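Local coordinates for ferric uptake regulation protein (Pseudomonas aeruginosa, PDB 1MZB) that probably acts as an iron-responsive, DNA-binding transcriptional regulator that controls iron uptake genes through a winged-helix domain and metal-binding sites, at residues Thr55-Leu60 / Ala79-Ala84; Val59-Glu64 / Val69-Phe74; Val21-Met26 / Glu38-Ala43. All blocks are in the same frame, centred on the assembly; numbering follows the deposited sequence.

Interaction 1. Residues Thr55-Leu60 / Ala79-Ala84. With ZN (zinc ion), chain C.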
loop_
_atom_site.group_PDB
_atom_site.type_symbol
_atom_site.label_atom_id
_atom_site.label_comp_id
_atom_site.label_asym_id
_atom_site.label_seq_id
_atom_site.Cartn_x
_atom_site.Cartn_y
_atom_site.Cartn_z
ATOM N N THR A 55 13.506 9.181 25.174
ATOM C CA THR A 55 12.871 7.870 25.198
ATOM C C THR A 55 12.139 7.627 23.859
ATOM O O THR A 55 12.151 6.525 23.336
ATOM C CB THR A 55 11.865 7.785 26.353
ATOM O OG1 THR A 55 12.595 7.866 27.584
ATOM C CG2 THR A 55 11.050 6.453 26.290
ATOM N N VAL A 56 11.513 8.658 23.314
ATOM C CA VAL A 56 10.798 8.511 22.047
ATOM C C VAL A 56 11.796 8.103 20.980
ATOM O O VAL A 56 11.562 7.169 20.218
ATOM C CB VAL A 56 10.089 9.839 21.604
ATOM C CG1 VAL A 56 9.623 9.701 20.137
ATOM C CG2 VAL A 56 8.844 10.151 22.556
ATOM N N TYR A 57 12.931 8.784 20.926
ATOM C CA TYR A 57 13.927 8.444 19.907
ATOM C C TYR A 57 14.441 7.007 20.090
ATOM O O TYR A 57 14.594 6.254 19.139
ATOM C CB TYR A 57 15.113 9.392 19.967
ATOM C CG TYR A 57 16.132 9.086 18.877
ATOM C CD1 TYR A 57 15.880 9.413 17.548
ATOM C CD2 TYR A 57 17.314 8.403 19.173
ATOM C CE1 TYR A 57 16.796 9.063 16.523
ATOM C CE2 TYR A 57 18.223 8.046 18.168
ATOM C CZ TYR A 57 17.960 8.374 16.866
ATOM O OH TYR A 57 18.839 8.013 15.875
ATOM N N ARG A 58 14.717 6.647 21.332
ATOM C CA ARG A 58 15.207 5.310 21.621
ATOM C C ARG A 58 14.225 4.246 21.171
ATOM O O ARG A 58 14.609 3.281 20.518
ATOM C CB ARG A 58 15.472 5.180 23.126
ATOM C CG ARG A 58 16.593 6.070 23.564
ATOM C CD ARG A 58 17.901 5.359 23.467
ATOM N NE ARG A 58 18.119 4.512 24.644
ATOM C CZ ARG A 58 18.592 4.952 25.808
ATOM N NH1 ARG A 58 18.897 6.237 25.951
ATOM N NH2 ARG A 58 18.783 4.106 26.823
ATOM N N VAL A 59 12.961 4.408 21.547
ATOM C CA VAL A 59 11.949 3.438 21.161
ATOM C C VAL A 59 11.777 3.357 19.644
ATOM O O VAL A 59 11.668 2.279 19.088
ATOM C CB VAL A 59 10.587 3.753 21.778
ATOM C CG1 VAL A 59 9.520 2.791 21.201
ATOM C CG2 VAL A 59 10.638 3.635 23.293
ATOM N N LEU A 60 11.736 4.504 18.958
ATOM C CA LEU A 60 11.599 4.453 17.525
ATOM C C LEU A 60 12.814 3.724 16.918
ATOM O O LEU A 60 12.670 3.017 15.932
ATOM C CB LEU A 60 11.482 5.891 16.949
ATOM C CG LEU A 60 10.198 6.649 17.323
ATOM C CD1 LEU A 60 10.284 8.192 16.913
ATOM C CD2 LEU A 60 9.050 5.982 16.521
ATOM N N ALA A 79 15.322 12.621 10.337
ATOM C CA ALA A 79 14.896 11.249 10.102
ATOM C C ALA A 79 13.382 11.174 10.235
ATOM O O ALA A 79 12.832 11.810 11.114
ATOM C CB ALA A 79 15.511 10.348 11.132
ATOM N N VAL A 80 12.747 10.403 9.355
ATOM C CA VAL A 80 11.316 10.201 9.389
ATOM C C VAL A 80 11.122 8.738 9.757
ATOM O O VAL A 80 11.863 7.911 9.261
ATOM C CB VAL A 80 10.725 10.433 7.994
ATOM C CG1 VAL A 80 9.431 9.672 7.810
ATOM C CG2 VAL A 80 10.515 11.933 7.811
ATOM N N PHE A 81 10.125 8.418 10.595
ATOM C CA PHE A 81 9.904 7.019 10.959
ATOM C C PHE A 81 8.480 6.691 10.549
ATOM O O PHE A 81 7.581 7.466 10.841
ATOM C CB PHE A 81 10.045 6.830 12.468
ATOM C CG PHE A 81 11.440 7.057 12.983
ATOM C CD1 PHE A 81 11.879 8.332 13.334
ATOM C CD2 PHE A 81 12.322 5.983 13.142
ATOM C CE1 PHE A 81 13.201 8.534 13.857
ATOM C CE2 PHE A 81 13.623 6.169 13.654
ATOM C CZ PHE A 81 14.064 7.446 14.016
ATOM N N GLU A 82 8.273 5.587 9.856
ATOM C CA GLU A 82 6.906 5.236 9.459
ATOM C C GLU A 82 6.747 3.742 9.615
ATOM O O GLU A 82 7.717 3.018 9.597
ATOM C CB GLU A 82 6.612 5.663 8.017
ATOM C CG GLU A 82 7.590 5.115 6.960
ATOM C CD GLU A 82 7.384 5.753 5.572
ATOM O OE1 GLU A 82 6.344 5.510 4.934
ATOM O OE2 GLU A 82 8.275 6.500 5.124
ATOM N N LEU A 83 5.528 3.293 9.834
ATOM C CA LEU A 83 5.313 1.874 9.981
ATOM C C LEU A 83 5.757 1.117 8.733
ATOM O O LEU A 83 5.765 1.649 7.605
ATOM C CB LEU A 83 3.838 1.613 10.249
ATOM C CG LEU A 83 3.359 2.206 11.563
ATOM C CD1 LEU A 83 1.834 2.065 11.623
ATOM C CD2 LEU A 83 4.043 1.478 12.763
ATOM N N ALA A 84 6.143 -0.134 8.955
ATOM C CA ALA A 84 6.576 -1.014 7.890
ATOM C C ALA A 84 5.345 -1.828 7.472
ATOM O O ALA A 84 5.104 -2.023 6.283
ATOM C CB ALA A 84 7.699 -1.947 8.397
HETATM ZN ZN ZN C . 6.039 6.826 3.405
#

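Interaction 2. Residues Val59-Glu64 / Val69-Phe74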
loop_
_atom_site.group_PDB
_atom_site.type_symbol
_atom_site.label_atom_id
_atom_site.label_comp_id
_atom_site.label_asym_id
_atom_site.label_seq_id
_atom_site.Cartn_x
_atom_site.Cartn_y
_atom_site.Cartn_z
ATOM N N VAL A 59 12.961 4.408 21.547
ATOM C CA VAL A 59 11.949 3.438 21.161
ATOM C C VAL A 59 11.777 3.357 19.644
ATOM O O VAL A 59 11.668 2.279 19.088
ATOM C CB VAL A 59 10.587 3.753 21.778
ATOM C CG1 VAL A 59 9.520 2.791 21.201
ATOM C CG2 VAL A 59 10.638 3.635 23.293
ATOM N N LEU A 60 11.736 4.504 18.958
ATOM C CA LEU A 60 11.599 4.453 17.525
ATOM C C LEU A 60 12.814 3.724 16.918
ATOM O O LEU A 60 12.670 3.017 15.932
ATOM C CB LEU A 60 11.482 5.891 16.949
ATOM C CG LEU A 60 10.198 6.649 17.323
ATOM C CD1 LEU A 60 10.284 8.192 16.913
ATOM C CD2 LEU A 60 9.050 5.982 16.521
ATOM N N THR A 61 14.001 3.888 17.516
ATOM C CA THR A 61 15.192 3.202 16.978
ATOM C C THR A 61 15.094 1.685 17.263
ATOM O O THR A 61 15.502 0.853 16.443
ATOM C CB THR A 61 16.496 3.786 17.560
ATOM O OG1 THR A 61 16.636 5.144 17.079
ATOM C CG2 THR A 61 17.712 2.985 17.075
ATOM N N GLN A 62 14.485 1.348 18.392
ATOM C CA GLN A 62 14.272 -0.073 18.757
ATOM C C GLN A 62 13.304 -0.659 17.724
ATOM O O GLN A 62 13.524 -1.771 17.218
ATOM C CB GLN A 62 13.690 -0.185 20.181
ATOM C CG GLN A 62 14.594 0.355 21.306
ATOM C CD GLN A 62 14.087 0.107 22.725
ATOM O OE1 GLN A 62 12.905 0.324 23.039
ATOM N NE2 GLN A 62 14.996 -0.348 23.607
ATOM N N PHE A 63 12.243 0.094 17.400
ATOM C CA PHE A 63 11.244 -0.349 16.423
ATOM C C PHE A 63 11.841 -0.507 15.039
ATOM O O PHE A 63 11.485 -1.405 14.286
ATOM C CB PHE A 63 10.081 0.655 16.323
ATOM C CG PHE A 63 9.132 0.611 17.477
ATOM C CD1 PHE A 63 9.341 -0.256 18.539
ATOM C CD2 PHE A 63 8.042 1.458 17.510
ATOM C CE1 PHE A 63 8.467 -0.275 19.614
ATOM C CE2 PHE A 63 7.160 1.446 18.596
ATOM C CZ PHE A 63 7.378 0.583 19.642
ATOM N N GLU A 64 12.765 0.385 14.698
ATOM C CA GLU A 64 13.381 0.338 13.396
ATOM C C GLU A 64 14.249 -0.914 13.225
ATOM O O GLU A 64 14.188 -1.597 12.202
ATOM C CB GLU A 64 14.235 1.586 13.205
ATOM C CG GLU A 64 14.890 1.655 11.864
ATOM C CD GLU A 64 16.360 1.931 12.017
ATOM O OE1 GLU A 64 16.724 3.118 12.226
ATOM O OE2 GLU A 64 17.147 0.944 11.977
ATOM N N VAL A 69 9.315 -0.472 12.115
ATOM C CA VAL A 69 9.263 0.812 11.381
ATOM C C VAL A 69 10.468 0.900 10.465
ATOM O O VAL A 69 11.428 0.148 10.635
ATOM C CB VAL A 69 9.249 2.084 12.301
ATOM C CG1 VAL A 69 8.149 1.979 13.348
ATOM C CG2 VAL A 69 10.589 2.347 12.909
ATOM N N VAL A 70 10.386 1.788 9.476
ATOM C CA VAL A 70 11.479 2.005 8.547
ATOM C C VAL A 70 11.864 3.461 8.795
ATOM O O VAL A 70 10.988 4.287 9.030
ATOM C CB VAL A 70 11.012 1.881 7.087
ATOM C CG1 VAL A 70 12.157 2.225 6.154
ATOM C CG2 VAL A 70 10.526 0.428 6.800
ATOM N N ARG A 71 13.151 3.758 8.752
ATOM C CA ARG A 71 13.628 5.119 8.942
ATOM C C ARG A 71 14.087 5.600 7.568
ATOM O O ARG A 71 14.786 4.890 6.829
ATOM C CB ARG A 71 14.779 5.114 9.953
ATOM C CG ARG A 71 15.558 6.415 10.086
ATOM C CD ARG A 71 16.851 6.156 10.863
ATOM N NE ARG A 71 17.495 7.365 11.348
ATOM C CZ ARG A 71 17.766 7.594 12.630
ATOM N NH1 ARG A 71 17.442 6.688 13.560
ATOM N NH2 ARG A 71 18.364 8.721 12.980
ATOM N N HIS A 72 13.696 6.820 7.232
ATOM C CA HIS A 72 14.029 7.439 5.967
ATOM C C HIS A 72 14.571 8.847 6.269
ATOM O O HIS A 72 14.279 9.400 7.307
ATOM C CB HIS A 72 12.761 7.653 5.126
ATOM C CG HIS A 72 12.217 6.412 4.481
ATOM N ND1 HIS A 72 10.987 5.886 4.819
ATOM C CD2 HIS A 72 12.661 5.685 3.432
ATOM C CE1 HIS A 72 10.694 4.893 4.001
ATOM N NE2 HIS A 72 11.690 4.750 3.145
ATOM N N ASN A 73 15.388 9.389 5.370
ATOM C CA ASN A 73 15.869 10.762 5.562
ATOM C C ASN A 73 15.630 11.356 4.179
ATOM O O ASN A 73 16.424 11.158 3.239
ATOM C CB ASN A 73 17.346 10.811 5.907
ATOM C CG ASN A 73 17.792 12.207 6.236
ATOM O OD1 ASN A 73 17.288 13.164 5.647
ATOM N ND2 ASN A 73 18.722 12.342 7.192
ATOM N N PHE A 74 14.523 12.062 4.037
ATOM C CA PHE A 74 14.177 12.628 2.732
ATOM C C PHE A 74 14.725 14.009 2.411
ATOM O O PHE A 74 14.985 14.307 1.233
ATOM C CB PHE A 74 12.652 12.695 2.575
ATOM C CG PHE A 74 11.963 11.348 2.666
ATOM C CD1 PHE A 74 12.279 10.325 1.771
ATOM C CD2 PHE A 74 10.932 11.147 3.588
ATOM C CE1 PHE A 74 11.551 9.096 1.790
ATOM C CE2 PHE A 74 10.217 9.938 3.617
ATOM C CZ PHE A 74 10.521 8.922 2.722
HETATM O O HOH W 1 13.378 -1.584 9.365
#

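Interaction 3. Residues Val21-Met26 / Glu38-Ala43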
loop_
_atom_site.group_PDB
_atom_site.type_symbol
_atom_site.label_atom_id
_atom_site.label_comp_id
_atom_site.label_asym_id
_atom_site.label_seq_id
_atom_site.Cartn_x
_atom_site.Cartn_y
_atom_site.Cartn_z
ATOM N N VAL A 21 4.161 0.700 23.894
ATOM C CA VAL A 21 2.787 0.669 23.430
ATOM C C VAL A 21 2.253 2.039 23.020
ATOM O O VAL A 21 1.619 2.185 21.960
ATOM C CB VAL A 21 1.857 0.050 24.515
ATOM C CG1 VAL A 21 0.395 0.304 24.150
ATOM C CG2 VAL A 21 2.136 -1.430 24.620
ATOM N N LYS A 22 2.516 3.063 23.827
ATOM C CA LYS A 22 2.028 4.383 23.488
ATOM C C LYS A 22 2.629 4.930 22.176
ATOM O O LYS A 22 1.935 5.553 21.377
ATOM C CB LYS A 22 2.270 5.347 24.648
ATOM C CG LYS A 22 1.239 5.160 25.776
ATOM C CD LYS A 22 1.469 6.089 26.960
ATOM C CE LYS A 22 0.348 5.886 28.009
ATOM N NZ LYS A 22 -0.984 5.764 27.328
ATOM N N ILE A 23 3.912 4.683 21.956
ATOM C CA ILE A 23 4.548 5.177 20.729
ATOM C C ILE A 23 4.006 4.458 19.489
ATOM O O ILE A 23 3.733 5.077 18.452
ATOM C CB ILE A 23 6.079 5.057 20.868
ATOM C CG1 ILE A 23 6.530 6.033 21.966
ATOM C CG2 ILE A 23 6.757 5.322 19.504
ATOM C CD1 ILE A 23 7.963 5.880 22.447
ATOM N N LEU A 24 3.817 3.150 19.591
ATOM C CA LEU A 24 3.256 2.417 18.479
ATOM C C LEU A 24 1.825 2.917 18.171
ATOM O O LEU A 24 1.417 2.980 17.016
ATOM C CB LEU A 24 3.249 0.921 18.804
ATOM C CG LEU A 24 2.963 -0.011 17.629
ATOM C CD1 LEU A 24 4.045 0.141 16.572
ATOM C CD2 LEU A 24 2.907 -1.463 18.138
ATOM N N GLN A 25 1.068 3.296 19.198
ATOM C CA GLN A 25 -0.295 3.781 18.983
ATOM C C GLN A 25 -0.240 5.142 18.317
ATOM O O GLN A 25 -1.065 5.455 17.452
ATOM C CB GLN A 25 -1.059 3.873 20.317
ATOM C CG GLN A 25 -1.400 2.516 20.914
ATOM C CD GLN A 25 -1.946 2.627 22.334
ATOM O OE1 GLN A 25 -1.740 3.635 23.009
ATOM N NE2 GLN A 25 -2.626 1.571 22.798
ATOM N N MET A 26 0.744 5.953 18.710
ATOM C CA MET A 26 0.889 7.257 18.094
ATOM C C MET A 26 1.212 7.079 16.613
ATOM O O MET A 26 0.678 7.796 15.760
ATOM C CB MET A 26 1.997 8.060 18.770
ATOM C CG MET A 26 2.054 9.483 18.264
ATOM S SD MET A 26 0.402 10.230 18.390
ATOM C CE MET A 26 0.155 10.175 20.177
ATOM N N GLU A 38 10.600 14.166 16.967
ATOM C CA GLU A 38 9.991 15.331 17.614
ATOM C C GLU A 38 8.482 15.392 17.380
ATOM O O GLU A 38 7.721 15.785 18.289
ATOM C CB GLU A 38 10.640 16.631 17.098
ATOM C CG GLU A 38 11.959 16.960 17.804
ATOM C CD GLU A 38 12.453 18.333 17.391
ATOM O OE1 GLU A 38 11.796 19.326 17.806
ATOM O OE2 GLU A 38 13.471 18.398 16.648
ATOM N N ASP A 39 8.047 15.035 16.166
ATOM C CA ASP A 39 6.610 15.018 15.863
ATOM C C ASP A 39 5.926 14.021 16.789
ATOM O O ASP A 39 4.844 14.301 17.317
ATOM C CB ASP A 39 6.320 14.602 14.416
ATOM C CG ASP A 39 6.787 15.630 13.373
ATOM O OD1 ASP A 39 6.761 16.858 13.653
ATOM O OD2 ASP A 39 7.162 15.195 12.255
ATOM N N VAL A 40 6.533 12.847 16.974
ATOM C CA VAL A 40 5.930 11.850 17.866
ATOM C C VAL A 40 5.879 12.407 19.291
ATOM O O VAL A 40 4.815 12.372 19.966
ATOM C CB VAL A 40 6.717 10.502 17.820
ATOM C CG1 VAL A 40 6.133 9.506 18.816
ATOM C CG2 VAL A 40 6.663 9.902 16.422
ATOM N N TYR A 41 7.010 12.920 19.764
ATOM C CA TYR A 41 7.104 13.523 21.109
ATOM C C TYR A 41 6.063 14.634 21.335
ATOM O O TYR A 41 5.341 14.656 22.376
ATOM C CB TYR A 41 8.534 14.085 21.303
ATOM C CG TYR A 41 8.703 14.952 22.519
ATOM C CD1 TYR A 41 8.768 14.395 23.789
ATOM C CD2 TYR A 41 8.791 16.342 22.393
ATOM C CE1 TYR A 41 8.931 15.215 24.928
ATOM C CE2 TYR A 41 8.946 17.161 23.512
ATOM C CZ TYR A 41 9.011 16.593 24.770
ATOM O OH TYR A 41 9.116 17.425 25.864
ATOM N N LYS A 42 5.946 15.538 20.369
ATOM C CA LYS A 42 4.990 16.639 20.472
ATOM C C LYS A 42 3.562 16.107 20.520
ATOM O O LYS A 42 2.740 16.601 21.314
ATOM C CB LYS A 42 5.130 17.603 19.303
ATOM C CG LYS A 42 6.373 18.495 19.405
ATOM C CD LYS A 42 6.635 19.203 18.081
ATOM C CE LYS A 42 7.902 20.049 18.134
ATOM N NZ LYS A 42 8.187 20.676 16.811
ATOM N N ALA A 43 3.258 15.125 19.672
ATOM C CA ALA A 43 1.905 14.527 19.672
ATOM C C ALA A 43 1.636 13.915 21.037
ATOM O O ALA A 43 0.543 14.071 21.598
ATOM C CB ALA A 43 1.793 13.462 18.606
#

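Interaction 1. Residues Thr55-Leu60 / Ala79-Ala84
L60 and F81 bring helix 53-66 and strand 80-83 together; their CA atoms, 7.3 Å apart, are the closest CA pair of the two segments, and both residues aim their CB toward the opposite segment. The contact is carried by one phenyl ring. L60 lays its CB over one face of the F81 ring, 3.9 Å from the centroid and only 12° off the ring normal, a CH-pi contact made almost exactly over the ring centre. Farther out on the same leucine, L60 CD1 reaches F81 CD1 at 3.9 Å, so the branch as well as its root rests against the phenyl group. For F81, CG lies beside the backbone N and anti to the carbonyl carbon (chi1 -66°), and a chi2 of 87° turns the ring so that a face is offered to the leucine. The rim of the same ring meets Y57: Y57 CE1 stands 4.0 Å from F81 CZ, at the phenylalanine's edge and near its plane, and the two side chains cross at about a right angle. The tyrosine's polar end is occupied separately, since its OH is hydrogen-bonded to R71. No hydrogen bond joins the two segments; the contact is apolar and largely buried, with V69 and R71 of the adjoining strand also touching F81. One residue along, E82 points its CB away from the helix, and its OE1 binds a zinc ion at 2.0 Å, a site completed by H34, H91 and E102. The strand therefore has an apolar side for the helix and a metal-binding side behind it. Helix 53-66 followed by the antiparallel hairpin 69-72/80-83 is characteristic of a winged helix-turn-helix domain, with the probable DNA-recognition helix packed against the wing, consistent with the Fur family.

Interaction 2. Residues Val59-Glu64 / Val69-Phe74
The carbonyl oxygen of V69 is approached by two donors: a water at 2.9 Å, which also donates to E64 O, and the CA-H of E64, weakly, with an angle of 163° at the hydrogen. The amide N of V69 donates to F63 O over 3.2 Å; the donor stands above the carbonyl plane, so no lone pair is met squarely. These bonds tie the start of strand 69-72 to the last turns of helix 53-66. The two methyls of V69 part: CG1 lies 3.8 Å from F63 CB, and CG2 3.4 Å from E64 N. Farther along, the bent chain of E64 lies against the extended one of R71, and E64 OE1 comes 3.3 Å from R71 CD. The salt bridge to R71 NH1 is long, and the carboxylate and guanidinium planes stand 82° apart; R71 NH1 has a firmer partner in the OH of Y57. Strand and helix axes run at 109° to each other. Beyond them, V69 also packs on L27 of helix 18-28 and on F81 of strand 80-83, whose backbone pairs with V70 and H72.

Interaction 3. Residues Val21-Met26 / Glu38-Ala43
M26 and A43 form the tight part of this helix-helix contact, with M26 SD 3.5 Å from A43 CB. The methionine reaches it by folding: CG is anti to the backbone N (chi1 -173°), then bends at chi2 and again at chi3 lay CG, SD and CE along the alanine methyl. M26 CE consequently lies 4.0 Å from A43 CB, and M26 CG is equally near that methyl, so three successive atoms of one side chain rest against a single small group. Both residues direct their CB toward the partner helix. Packing is looser on the side of I23 and V40. V40 CG1 stands 4.1 Å from M26 CG, the two side chains passing alongside and pointing opposite ways, and it is 4.3 Å from I23 CG2. This looser side is nevertheless buried, whereas M26 and A43 remain partly exposed; the close fit thus lies nearer the solvent. Farther round helix 37-46, away from the contact, E38 and K42 are exposed and lie in a long salt bridge with each other. No hydrogen bond spans the segments, whose axes stay 10.4 Å apart and are inclined at 105°. Helix 53-66 completes the packing: I23 rests on its V59 and L60, and V40 on its V56; within the pair itself L44 of helix 37-46 also touches I23 and M26.

Interactions 1 and 2 are two uses of one helix. They share V59 and L60, their centres lie 4 Å apart, and they meet neighbouring strands of one hairpin, joined where V80 N approaches H72 O at 2.7 Å and V70 N approaches E82 O at 2.9 Å. Interaction 3 precedes both in the chain and packs on an adjacent flank of helix 53-66: V59 CB is 3.4 Å from I23 CD1, and V56 CG1 is 3.7 Å from V40 CG1. Its centre is about 9 Å from that of interaction 1. Interaction 1 reaches a zinc site directly through E82, a ligand with H34, H91 and E102, whereas V40 of interaction 3 has its side chain about 13 Å from a zinc ion.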